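Local coordinates for possible TctC subunit of the Tripartite Tricarboxylate Transport(TTT) Family (Rhodopseudomonas palustris, PDB 6HKE), which binds malate as the periplasmic substrate-binding component of a tripartite tricarboxylate transporter, probably delivering this C4-dicarboxylate for high-affinity uptake, at residues N139-A143 / Q185-M189. The protein carries 2 engineered substitutions. Numbering follows the deposited sequence.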
loop_
_atom_site.group_PDB
_atom_site.type_symbol
_atom_site.label_atom_id
_atom_site.label_comp_id
_atom_site.label_asym_id
_atom_site.label_seq_id
_atom_site.Cartn_x
_atom_site.Cartn_y
_atom_site.Cartn_z
ATOM N N ASN A 139 -10.565 23.497 -9.100
ATOM C CA ASN A 139 -11.731 22.637 -9.451
ATOM C C ASN A 139 -11.342 21.152 -9.480
ATOM O O ASN A 139 -12.209 20.344 -9.820
ATOM C CB ASN A 139 -12.336 22.991 -10.816
ATOM C CG ASN A 139 -12.549 24.474 -11.024
ATOM O OD1 ASN A 139 -13.560 25.026 -10.595
ATOM N ND2 ASN A 139 -11.616 25.115 -11.713
ATOM N N LEU A 140 -10.099 20.795 -9.157
ATOM C CA LEU A 140 -9.623 19.388 -9.222
ATOM C C LEU A 140 -9.724 18.729 -7.844
ATOM O O LEU A 140 -9.494 19.407 -6.823
ATOM C CB LEU A 140 -8.189 19.354 -9.751
ATOM C CG LEU A 140 -8.011 19.842 -11.187
ATOM C CD1 LEU A 140 -6.652 19.426 -11.706
ATOM C CD2 LEU A 140 -9.108 19.323 -12.109
ATOM N N ASN A 141 -10.067 17.443 -7.857
ATOM C CA ASN A 141 -10.170 16.551 -6.679
ATOM C C ASN A 141 -9.228 15.366 -6.888
ATOM O O ASN A 141 -9.395 14.629 -7.886
ATOM C CB ASN A 141 -11.601 16.049 -6.466
ATOM C CG ASN A 141 -12.605 17.155 -6.221
ATOM O OD1 ASN A 141 -13.695 17.123 -6.772
ATOM N ND2 ASN A 141 -12.250 18.131 -5.406
ATOM N N VAL A 142 -8.271 15.204 -5.980
ATOM C CA VAL A 142 -7.342 14.044 -5.939
ATOM C C VAL A 142 -7.843 13.111 -4.843
ATOM O O VAL A 142 -8.102 13.570 -3.738
ATOM C CB VAL A 142 -5.887 14.479 -5.703
ATOM C CG1 VAL A 142 -4.924 13.311 -5.808
ATOM C CG2 VAL A 142 -5.492 15.571 -6.669
ATOM N N ALA A 143 -8.005 11.846 -5.166
ATOM C CA ALA A 143 -8.478 10.817 -4.220
ATOM C C ALA A 143 -7.273 10.234 -3.477
ATOM O O ALA A 143 -6.230 9.987 -4.108
ATOM C CB ALA A 143 -9.265 9.768 -4.965
ATOM N N GLN A 185 -16.064 10.892 -10.341
ATOM C CA GLN A 185 -16.404 11.749 -9.163
ATOM C C GLN A 185 -15.122 12.410 -8.656
ATOM O O GLN A 185 -15.220 13.369 -7.900
ATOM C CB GLN A 185 -17.028 10.967 -7.997
ATOM C CG GLN A 185 -18.190 10.043 -8.372
ATOM C CD GLN A 185 -19.533 10.443 -7.797
ATOM O OE1 GLN A 185 -19.737 11.575 -7.352
ATOM N NE2 GLN A 185 -20.479 9.513 -7.832
ATOM N N VAL A 186 -13.964 11.863 -9.020
ATOM C CA VAL A 186 -12.626 12.433 -8.700
ATOM C C VAL A 186 -11.767 12.383 -9.973
ATOM O O VAL A 186 -12.108 11.626 -10.905
ATOM C CB VAL A 186 -11.972 11.707 -7.507
ATOM C CG1 VAL A 186 -12.699 12.005 -6.203
ATOM C CG2 VAL A 186 -11.874 10.210 -7.738
ATOM N N ASP A 187 -10.692 13.170 -10.007
ATOM C CA ASP A 187 -9.914 13.488 -11.231
ATOM C C ASP A 187 -8.704 12.564 -11.332
ATOM O O ASP A 187 -8.556 11.892 -12.365
ATOM C CB ASP A 187 -9.580 14.973 -11.251
ATOM C CG ASP A 187 -10.864 15.772 -11.411
ATOM O OD1 ASP A 187 -11.489 15.638 -12.477
ATOM O OD2 ASP A 187 -11.283 16.418 -10.435
ATOM N N TYR A 188 -7.878 12.496 -10.296
ATOM C CA TYR A 188 -6.756 11.534 -10.303
ATOM C C TYR A 188 -6.461 11.005 -8.905
ATOM O O TYR A 188 -7.080 11.390 -7.902
ATOM C CB TYR A 188 -5.540 12.132 -11.003
ATOM C CG TYR A 188 -4.841 13.275 -10.322
ATOM C CD1 TYR A 188 -5.264 14.574 -10.524
ATOM C CD2 TYR A 188 -3.681 13.070 -9.587
ATOM C CE1 TYR A 188 -4.575 15.643 -9.982
ATOM C CE2 TYR A 188 -2.991 14.130 -9.026
ATOM C CZ TYR A 188 -3.438 15.423 -9.229
ATOM O OH TYR A 188 -2.780 16.485 -8.677
ATOM N N MET A 189 -5.514 10.081 -8.894
ATOM C CA MET A 189 -5.247 9.151 -7.788
ATOM C C MET A 189 -3.896 8.508 -8.089
ATOM O O MET A 189 -3.637 8.198 -9.282
ATOM C CB MET A 189 -6.361 8.106 -7.796
ATOM C CG MET A 189 -6.604 7.404 -6.502
ATOM S SD MET A 189 -7.996 6.303 -6.834
ATOM C CE MET A 189 -7.159 4.737 -7.035
HETATM O O HOH W 1 -13.641 16.172 -9.558
#
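Asp-187 and Asn-141 join two parallel strands, 141-144 and 188-192, where they begin side by side in the sheet of this type II periplasmic binding protein; the chain between them runs through helices 150-162 and 174-182 and strand 167-170. Asp-187 grips Asn-141 at both backbone polar atoms. Its N donates to Asn-141 O (2.9 Å), while its carboxylate, set beside its own backbone N by chi1 of -67°, takes Asn-141 N on the anti lone pair of OD2 (3.0 Å). A short side-chain acceptor suits this place, because it does the work of a backbone carbonyl just before the parallel pairing of Val-142 with Tyr-188. OD1 forms a salt bridge with Arg-118, which would favour the charged carboxylate. Were an alanine to replace Asp-187, Asn-141 N would probably lose this acceptor and Arg-118 this counter-charge. One step on, Ala-143 N donates to Tyr-188 O at 2.9 Å. On the opposite face of the sheet from Val-142 and Tyr-188, the small Ala-143 CB meets Val-186 CG2 (3.8 Å) and Met-189 CG, and both Ala-143 and Met-189 touch Ala-177 of helix 174-182; the Met-189 side chain lies about 8 Å from bound malate. Tyr-188 combines an apolar face with a polar end: OH is hydrogen-bonded to Asn-159 OD1, and Phe-129 packs edge-to-face with the ring. A chi1 of 68° puts Tyr-188 CG between the backbone N and the carbonyl carbon, which lays the ring across the branched Val-142, whose CG2 makes a CH-pi contact off-centre over one face, 3.3 Å from Tyr-188 CZ.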